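Local coordinates for Peptide/nickel transport system substrate-binding protein (Listeria monocytogenes serotype 1/2a, PDB 5KZT), which binds peptides and probably, as a solute-binding protein at the cell surface, hands them to a membrane transporter for uptake, at residues T235-Y240 with T248-D253; V265-S270 with P517-K522; E377-S382 with L401-F406. All blocks are in the same frame, centred on the assembly; numbering follows the deposited sequence.

Starting from the N terminus, interaction 1 closes first: helix 233-241 turns back after a short connection onto strand 247-250. The chain then passes helix 252-256 and enters strand 264-277, where interaction 2 opens a loop of 246 residues that shuts only near the C terminus, at strand 519-520. Interaction 3 falls within that long excursion and closes a small loop of its own, between helix 377-393 and strand 397-404. All three reach the same mixed sheet. Interactions 1 and 3 also touch directly, Ala252 CB lying 4.0 Å from Lys381 CE, whereas interactions 2 and 3 stay apart, their nearest atoms about 10 Å from each other.

Interaction 1: residues T235-Y240 with T248-D253; sequences TGLNLY and TVLSAD
The ring of Tyr240 meets Thr248 obliquely: Thr248 CG2 sits 3.7 Å from Tyr240 CB and brushes the root of the ring at CG and CD2. The same ring has a cation-pi partner in Lys504, the side chain packs on Leu502 of the neighbouring strand 491-503, and the OH makes a weak hydrogen bond to Asp263. Thr248 is the wedge here. With OG1 anti to the backbone N (chi1 -171°), its two branches part: the methyl goes to the tyrosine and the hydroxyl to the helix backbone, where OG1 comes within 3.2 Å of Gly236 CA. That is contact rather than bonding, since OG1 and Gly236 O, 3.4 Å apart, meet at a poor angle. Having no side chain, Gly236 lets the two backbones approach closely, with its CA 5.6 Å from that of Thr248. Further along, the leucines complete the apolar interface through their methyl ends, Leu237 CD1 standing 4.3 Å from Leu250 CD2, with Leu502 touching both side chains. Helix and strand axes come within 7.8 Å and run at 137°, so the chain doubles back roughly but not fully antiparallel. This is helix-on-sheet packing in an alpha/beta fold: helix 233-241 lies against strand 247-250, which pairs antiparallel with strand 491-503 in the mixed sheet.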
loop_
_atom_site.group_PDB
_atom_site.type_symbol
_atom_site.label_atom_id
_atom_site.label_comp_id
_atom_site.label_asym_id
_atom_site.label_seq_id
_atom_site.Cartn_x
_atom_site.Cartn_y
_atom_site.Cartn_z
ATOM N N THR A 235 19.602 -13.933 -8.721
ATOM C CA THR A 235 18.999 -14.104 -10.025
ATOM C C THR A 235 18.869 -12.734 -10.706
ATOM O O THR A 235 19.274 -12.573 -11.857
ATOM C CB THR A 235 17.631 -14.791 -9.901
ATOM O OG1 THR A 235 17.813 -16.088 -9.319
ATOM C CG2 THR A 235 16.948 -14.924 -11.249
ATOM N N GLY A 236 18.329 -11.765 -9.965
ATOM C CA GLY A 236 18.176 -10.385 -10.443
ATOM C C GLY A 236 19.487 -9.777 -10.913
ATOM O O GLY A 236 19.561 -9.183 -11.988
ATOM N N LEU A 237 20.525 -9.947 -10.110
ATOM C CA LEU A 237 21.841 -9.389 -10.419
ATOM C C LEU A 237 22.443 -9.982 -11.704
ATOM O O LEU A 237 22.978 -9.249 -12.544
ATOM C CB LEU A 237 22.787 -9.580 -9.224
ATOM C CG LEU A 237 24.089 -8.785 -9.211
ATOM C CD1 LEU A 237 23.854 -7.304 -9.508
ATOM C CD2 LEU A 237 24.758 -8.960 -7.857
ATOM N N ASN A 238 22.343 -11.301 -11.866
ATOM C CA ASN A 238 22.803 -11.941 -13.088
ATOM C C ASN A 238 22.061 -11.413 -14.333
ATOM O O ASN A 238 22.658 -11.225 -15.386
ATOM C CB ASN A 238 22.656 -13.452 -12.984
ATOM C CG ASN A 238 23.006 -14.147 -14.268
ATOM O OD1 ASN A 238 24.168 -14.167 -14.665
ATOM N ND2 ASN A 238 22.009 -14.685 -14.950
ATOM N N LEU A 239 20.757 -11.185 -14.202
ATOM C CA LEU A 239 19.960 -10.655 -15.308
ATOM C C LEU A 239 20.388 -9.209 -15.640
ATOM O O LEU A 239 20.502 -8.843 -16.816
ATOM C CB LEU A 239 18.474 -10.728 -14.973
ATOM C CG LEU A 239 17.843 -12.125 -14.912
ATOM C CD1 LEU A 239 16.422 -12.026 -14.394
ATOM C CD2 LEU A 239 17.855 -12.812 -16.276
ATOM N N TYR A 240 20.661 -8.422 -14.606
ATOM C CA TYR A 240 21.166 -7.060 -14.757
ATOM C C TYR A 240 22.545 -7.036 -15.451
ATOM O O TYR A 240 22.771 -6.232 -16.340
ATOM C CB TYR A 240 21.244 -6.390 -13.390
ATOM C CG TYR A 240 21.682 -4.942 -13.394
ATOM C CD1 TYR A 240 23.025 -4.592 -13.322
ATOM C CD2 TYR A 240 20.738 -3.912 -13.433
ATOM C CE1 TYR A 240 23.427 -3.261 -13.311
ATOM C CE2 TYR A 240 21.131 -2.576 -13.424
ATOM C CZ TYR A 240 22.474 -2.264 -13.378
ATOM O OH TYR A 240 22.830 -0.942 -13.337
ATOM N N THR A 248 17.333 -3.688 -10.753
ATOM C CA THR A 248 17.157 -4.886 -9.944
ATOM C C THR A 248 17.298 -4.599 -8.446
ATOM O O THR A 248 18.200 -3.897 -8.016
ATOM C CB THR A 248 18.123 -6.003 -10.410
ATOM O OG1 THR A 248 17.803 -7.236 -9.756
ATOM C CG2 THR A 248 19.575 -5.636 -10.134
ATOM N N VAL A 249 16.430 -5.210 -7.655
ATOM C CA VAL A 249 16.434 -5.015 -6.214
ATOM C C VAL A 249 17.582 -5.792 -5.580
ATOM O O VAL A 249 17.817 -6.939 -5.946
ATOM C CB VAL A 249 15.135 -5.535 -5.561
ATOM C CG1 VAL A 249 15.179 -5.299 -4.043
ATOM C CG2 VAL A 249 13.911 -4.899 -6.165
ATOM N N LEU A 250 18.271 -5.168 -4.617
ATOM C CA LEU A 250 19.367 -5.788 -3.872
ATOM C C LEU A 250 18.969 -5.879 -2.416
ATOM O O LEU A 250 18.550 -4.901 -1.841
ATOM C CB LEU A 250 20.642 -4.934 -3.944
ATOM C CG LEU A 250 21.160 -4.577 -5.338
ATOM C CD1 LEU A 250 22.239 -3.516 -5.221
ATOM C CD2 LEU A 250 21.673 -5.811 -6.060
ATOM N N SER A 251 19.152 -7.037 -1.815
ATOM C CA SER A 251 18.832 -7.207 -0.412
ATOM C C SER A 251 20.019 -7.803 0.343
ATOM O O SER A 251 20.881 -8.449 -0.264
ATOM C CB SER A 251 17.604 -8.086 -0.314
ATOM O OG SER A 251 17.500 -8.582 0.981
ATOM N N ALA A 252 20.070 -7.531 1.654
ATOM C CA ALA A 252 21.056 -8.113 2.570
ATOM C C ALA A 252 22.494 -7.988 2.012
ATOM O O ALA A 252 22.890 -6.890 1.631
ATOM C CB ALA A 252 20.664 -9.564 2.910
ATOM N N ASP A 253 23.251 -9.079 1.910
ATOM C CA ASP A 253 24.637 -8.991 1.435
ATOM C C ASP A 253 24.783 -8.498 -0.010
ATOM O O ASP A 253 25.799 -7.904 -0.344
ATOM C CB ASP A 253 25.368 -10.330 1.619
ATOM C CG ASP A 253 25.416 -10.761 3.063
ATOM O OD1 ASP A 253 25.621 -9.898 3.948
ATOM O OD2 ASP A 253 25.232 -11.969 3.327
#

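Interaction 2: residues V265-S270 with P517-K522; sequences VTVNNS and PDYTYK
Val267 and Asn269, on strand 264-277 of the large mixed sheet, meet Tyr519 and Asp518 near the C terminus, where strands 511-512 and 519-520 form a small antiparallel hairpin sheet. The contact is plain packing of this C-terminal hairpin against a strand of the large sheet. The two segments are not sheet neighbours; even their closest CA atoms, those of Asn269 and Asp518, are 8.4 Å apart, and only 77 Å² is buried between them. Van der Waals contact comes first. Tyr519 holds CG beside its backbone N (chi1 -67°), which sends the long ring across the gap until its OH lies 4.2 Å from Val267 CG2. The end of the Asn269 side chain comes near the end of Asp518. Lys512, on the partner strand 511-512, packs against both Val267 and Asn269. Polar interactions form the second group, though no hydrogen bond joins the segments. Tyr519 OH has its hydrogen bond with Arg247, and the backbone of Tyr519 is held by helix 36-45, with N bonded to Asn40 and O to both Asn43 and Gln44. Segment 265-270 is paired through its backbone with Arg497, Thr499 and Tyr501. The last group is local: an Asx turn, in which Ser270 N donates to Asn268 OD1 at 2.9 Å with a nearly straight N-H (166°), arriving from above the carbonyl plane, 55° out of it.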
loop_
_atom_site.group_PDB
_atom_site.type_symbol
_atom_site.label_atom_id
_atom_site.label_comp_id
_atom_site.label_asym_id
_atom_site.label_seq_id
_atom_site.Cartn_x
_atom_site.Cartn_y
_atom_site.Cartn_z
ATOM N N VAL A 265 21.395 2.675 -6.114
ATOM C CA VAL A 265 20.480 3.729 -5.715
ATOM C C VAL A 265 19.656 3.219 -4.545
ATOM O O VAL A 265 19.460 2.007 -4.392
ATOM C CB VAL A 265 19.530 4.176 -6.857
ATOM C CG1 VAL A 265 20.291 4.801 -8.010
ATOM C CG2 VAL A 265 18.696 3.023 -7.373
ATOM N N THR A 266 19.176 4.161 -3.741
ATOM C CA THR A 266 18.339 3.869 -2.582
ATOM C C THR A 266 17.063 4.674 -2.730
ATOM O O THR A 266 17.107 5.856 -3.073
ATOM C CB THR A 266 18.997 4.290 -1.243
ATOM O OG1 THR A 266 20.344 3.818 -1.174
ATOM C CG2 THR A 266 18.240 3.711 -0.079
ATOM N N VAL A 267 15.936 4.034 -2.446
ATOM C CA VAL A 267 14.635 4.673 -2.519
ATOM C C VAL A 267 14.050 4.611 -1.109
ATOM O O VAL A 267 13.935 3.521 -0.561
ATOM C CB VAL A 267 13.762 3.916 -3.545
ATOM C CG1 VAL A 267 12.298 4.351 -3.486
ATOM C CG2 VAL A 267 14.337 4.114 -4.948
ATOM N N ASN A 268 13.716 5.769 -0.529
ATOM C CA ASN A 268 12.970 5.842 0.736
ATOM C C ASN A 268 11.496 5.736 0.397
ATOM O O ASN A 268 10.944 6.590 -0.280
ATOM C CB ASN A 268 13.227 7.155 1.479
ATOM C CG ASN A 268 12.388 7.297 2.754
ATOM O OD1 ASN A 268 11.724 6.341 3.229
ATOM N ND2 ASN A 268 12.405 8.511 3.322
ATOM N N ASN A 269 10.858 4.691 0.886
ATOM C CA ASN A 269 9.475 4.401 0.546
ATOM C C ASN A 269 8.454 5.075 1.497
ATOM O O ASN A 269 7.264 4.972 1.262
ATOM C CB ASN A 269 9.284 2.870 0.523
ATOM C CG ASN A 269 10.195 2.168 -0.504
ATOM O OD1 ASN A 269 11.288 1.718 -0.174
ATOM N ND2 ASN A 269 9.751 2.089 -1.747
ATOM N N SER A 270 8.915 5.722 2.579
ATOM C CA SER A 270 8.037 6.233 3.670
ATOM C C SER A 270 6.984 5.201 4.125
ATOM O O SER A 270 5.854 5.556 4.454
ATOM C CB SER A 270 7.340 7.545 3.264
ATOM O OG SER A 270 8.282 8.579 3.026
ATOM N N PRO A 517 0.191 4.810 -5.590
ATOM C CA PRO A 517 0.937 3.860 -6.428
ATOM C C PRO A 517 2.407 4.261 -6.601
ATOM O O PRO A 517 2.701 5.438 -6.813
ATOM C CB PRO A 517 0.206 3.927 -7.768
ATOM C CG PRO A 517 -1.207 4.292 -7.407
ATOM C CD PRO A 517 -1.122 5.156 -6.174
ATOM N N ASP A 518 3.308 3.293 -6.506
ATOM C CA ASP A 518 4.734 3.580 -6.302
ATOM C C ASP A 518 5.436 4.367 -7.429
ATOM O O ASP A 518 6.237 5.263 -7.150
ATOM C CB ASP A 518 5.487 2.289 -6.018
ATOM C CG ASP A 518 5.262 1.781 -4.586
ATOM O OD1 ASP A 518 4.135 1.883 -4.043
ATOM O OD2 ASP A 518 6.218 1.256 -3.993
ATOM N N TYR A 519 5.132 4.025 -8.671
ATOM C CA TYR A 519 5.795 4.629 -9.828
ATOM C C TYR A 519 4.811 5.133 -10.860
ATOM O O TYR A 519 3.661 4.683 -10.923
ATOM C CB TYR A 519 6.759 3.632 -10.481
ATOM C CG TYR A 519 7.926 3.288 -9.601
ATOM C CD1 TYR A 519 7.855 2.241 -8.683
ATOM C CD2 TYR A 519 9.115 4.027 -9.666
ATOM C CE1 TYR A 519 8.941 1.924 -7.868
ATOM C CE2 TYR A 519 10.191 3.734 -8.830
ATOM C CZ TYR A 519 10.101 2.686 -7.940
ATOM O OH TYR A 519 11.192 2.379 -7.131
ATOM N N THR A 520 5.272 6.096 -11.651
ATOM C CA THR A 520 4.559 6.530 -12.847
ATOM C C THR A 520 5.574 6.486 -13.977
ATOM O O THR A 520 6.525 7.279 -13.988
ATOM C CB THR A 520 3.977 7.935 -12.689
ATOM O OG1 THR A 520 3.060 7.946 -11.581
ATOM C CG2 THR A 520 3.242 8.364 -13.978
ATOM N N TYR A 521 5.386 5.543 -14.901
ATOM C CA TYR A 521 6.303 5.358 -16.020
ATOM C C TYR A 521 5.975 6.230 -17.227
ATOM O O TYR A 521 6.722 6.186 -18.216
ATOM C CB TYR A 521 6.314 3.900 -16.487
ATOM C CG TYR A 521 6.571 2.890 -15.401
ATOM C CD1 TYR A 521 7.602 3.075 -14.456
ATOM C CD2 TYR A 521 5.816 1.746 -15.320
ATOM C CE1 TYR A 521 7.841 2.136 -13.458
ATOM C CE2 TYR A 521 6.051 0.793 -14.328
ATOM C CZ TYR A 521 7.057 0.991 -13.398
ATOM O OH TYR A 521 7.242 0.038 -12.413
ATOM N N LYS A 522 4.882 6.994 -17.147
ATOM C CA LYS A 522 4.323 7.762 -18.266
ATOM C C LYS A 522 5.387 8.478 -19.089
ATOM O O LYS A 522 5.380 8.330 -20.295
ATOM C CB LYS A 522 3.291 8.773 -17.758
ATOM C CG LYS A 522 2.628 9.629 -18.816
ATOM C CD LYS A 522 1.665 10.625 -18.185
ATOM C CE LYS A 522 1.257 11.674 -19.201
ATOM N NZ LYS A 522 0.194 12.570 -18.683
#

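Interaction 3: residues E377-S382 with L401-F406; sequences ENARKS and LKNVPF
Asn403 reaches from strand 397-404 to the backbone of Ala379 and Arg380, in the first turns of helix 377-393. The two elements belong to one beta-alpha-beta unit, in which this helix connects strand 367-374 to the parallel strand 397-404. Followed outward, the asparagine side chain leaves CB in the direction of the helix, and CG stands beside the backbone N (chi1 -73°), anti to the carbonyl carbon. The amide is then turned about crosswise to the CA-CB-CG plane (chi2 90°), and its nitrogen becomes the part that touches. ND2 lies 3.6 Å from Ala379 O, which is not a hydrogen bond, and 3.8 Å from Arg380 CA. Its hydrogen bonds go to Asp374 O, at the end of strand 367-374, and to Ser383 OG, one turn beyond Ala379 in the helix. One amide group thus joins all three elements of the unit, and these two bonds hold its rotation. Arg380 contributes only the base of its side chain, the rest running out extended and away from the strand. The contact borders the binding site: from helix 377-393, Ala379 and Ser382 pack on a basic side chain of the bound peptide and Asn378 on its backbone; Phe406, just past strand 397-404, also packs on the peptide backbone. Ala379 CB, which points toward the strand, ends 4.4 Å from Asn403 ND2.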
loop_
_atom_site.group_PDB
_atom_site.type_symbol
_atom_site.label_atom_id
_atom_site.label_comp_id
_atom_site.label_asym_id
_atom_site.label_seq_id
_atom_site.Cartn_x
_atom_site.Cartn_y
_atom_site.Cartn_z
ATOM N N GLU A 377 13.576 -14.827 -1.014
ATOM C CA GLU A 377 14.782 -15.204 -0.268
ATOM C C GLU A 377 14.950 -14.332 0.964
ATOM O O GLU A 377 15.265 -14.828 2.055
ATOM C CB GLU A 377 16.030 -15.080 -1.149
ATOM C CG GLU A 377 17.334 -15.464 -0.452
ATOM C CD GLU A 377 18.509 -15.515 -1.409
ATOM O OE1 GLU A 377 18.684 -14.582 -2.221
ATOM O OE2 GLU A 377 19.267 -16.502 -1.362
ATOM N N ASN A 378 14.746 -13.030 0.800
ATOM C CA ASN A 378 14.960 -12.117 1.927
ATOM C C ASN A 378 13.876 -12.226 2.989
ATOM O O ASN A 378 14.153 -12.027 4.161
ATOM C CB ASN A 378 15.116 -10.656 1.480
ATOM C CG ASN A 378 15.824 -9.807 2.535
ATOM O OD1 ASN A 378 16.991 -10.053 2.862
ATOM N ND2 ASN A 378 15.125 -8.813 3.073
ATOM N N ALA A 379 12.647 -12.531 2.586
ATOM C CA ALA A 379 11.572 -12.742 3.565
ATOM C C ALA A 379 11.860 -13.982 4.425
ATOM O O ALA A 379 11.610 -13.960 5.616
ATOM C CB ALA A 379 10.228 -12.878 2.869
ATOM N N ARG A 380 12.393 -15.031 3.808
ATOM C CA ARG A 380 12.831 -16.243 4.517
ATOM C C ARG A 380 13.992 -15.966 5.513
ATOM O O ARG A 380 13.992 -16.459 6.626
ATOM C CB ARG A 380 13.203 -17.311 3.483
ATOM C CG ARG A 380 13.777 -18.620 4.011
ATOM C CD ARG A 380 14.033 -19.551 2.837
ATOM N NE ARG A 380 14.891 -20.696 3.176
ATOM C CZ ARG A 380 15.223 -21.677 2.329
ATOM N NH1 ARG A 380 14.787 -21.670 1.066
ATOM N NH2 ARG A 380 16.003 -22.681 2.742
ATOM N N LYS A 381 14.977 -15.173 5.101
ATOM C CA LYS A 381 16.011 -14.672 6.007
ATOM C C LYS A 381 15.418 -13.874 7.192
ATOM O O LYS A 381 15.827 -14.041 8.356
ATOM C CB LYS A 381 16.986 -13.787 5.230
ATOM C CG LYS A 381 18.222 -13.397 6.005
ATOM C CD LYS A 381 19.056 -12.408 5.220
ATOM C CE LYS A 381 20.256 -11.976 6.029
ATOM N NZ LYS A 381 21.187 -13.106 6.293
ATOM N N SER A 382 14.461 -13.006 6.874
ATOM C CA SER A 382 13.771 -12.202 7.861
ATOM C C SER A 382 13.084 -13.072 8.899
ATOM O O SER A 382 13.279 -12.885 10.095
ATOM C CB SER A 382 12.744 -11.292 7.186
ATOM O OG SER A 382 11.830 -10.768 8.117
ATOM N N LEU A 401 7.388 -21.295 11.048
ATOM C CA LEU A 401 7.474 -20.334 9.949
ATOM C C LEU A 401 6.594 -20.701 8.757
ATOM O O LEU A 401 6.621 -21.813 8.274
ATOM C CB LEU A 401 8.926 -20.181 9.498
ATOM C CG LEU A 401 9.898 -19.614 10.537
ATOM C CD1 LEU A 401 11.264 -19.417 9.903
ATOM C CD2 LEU A 401 9.358 -18.318 11.131
ATOM N N LYS A 402 5.829 -19.725 8.271
ATOM C CA LYS A 402 5.048 -19.853 7.056
ATOM C C LYS A 402 5.517 -18.726 6.139
ATOM O O LYS A 402 5.571 -17.566 6.555
ATOM C CB LYS A 402 3.574 -19.717 7.411
ATOM C CG LYS A 402 2.596 -20.041 6.316
ATOM C CD LYS A 402 1.187 -20.121 6.893
ATOM C CE LYS A 402 0.184 -20.601 5.868
ATOM N NZ LYS A 402 0.423 -22.008 5.443
ATOM N N ASN A 403 5.911 -19.076 4.920
ATOM C CA ASN A 403 6.487 -18.115 3.975
ATOM C C ASN A 403 5.793 -18.320 2.639
ATOM O O ASN A 403 6.168 -19.189 1.872
ATOM C CB ASN A 403 8.012 -18.290 3.863
ATOM C CG ASN A 403 8.747 -17.786 5.093
ATOM O OD1 ASN A 403 8.964 -18.524 6.035
ATOM N ND2 ASN A 403 9.111 -16.516 5.095
ATOM N N VAL A 404 4.809 -17.472 2.354
ATOM C CA VAL A 404 3.844 -17.721 1.289
ATOM C C VAL A 404 3.870 -16.594 0.255
ATOM O O VAL A 404 4.415 -15.522 0.524
ATOM C CB VAL A 404 2.425 -17.895 1.888
ATOM C CG1 VAL A 404 2.347 -19.187 2.707
ATOM C CG2 VAL A 404 2.003 -16.689 2.729
ATOM N N PRO A 405 3.301 -16.829 -0.937
ATOM C CA PRO A 405 3.201 -15.726 -1.888
ATOM C C PRO A 405 2.437 -14.564 -1.278
ATOM O O PRO A 405 1.552 -14.757 -0.425
ATOM C CB PRO A 405 2.423 -16.335 -3.059
ATOM C CG PRO A 405 2.713 -17.796 -2.969
ATOM C CD PRO A 405 2.772 -18.084 -1.498
ATOM N N PHE A 406 2.830 -13.365 -1.681
ATOM C CA PHE A 406 2.268 -12.146 -1.164
ATOM C C PHE A 406 0.732 -12.205 -1.197
ATOM O O PHE A 406 0.067 -11.929 -0.198
ATOM C CB PHE A 406 2.801 -10.998 -2.032
ATOM C CG PHE A 406 2.336 -9.636 -1.643
ATOM C CD1 PHE A 406 2.237 -9.244 -0.309
ATOM C CD2 PHE A 406 2.073 -8.703 -2.630
ATOM C CE1 PHE A 406 1.832 -7.968 0.027
ATOM C CE2 PHE A 406 1.693 -7.421 -2.309
ATOM C CZ PHE A 406 1.569 -7.050 -0.971
#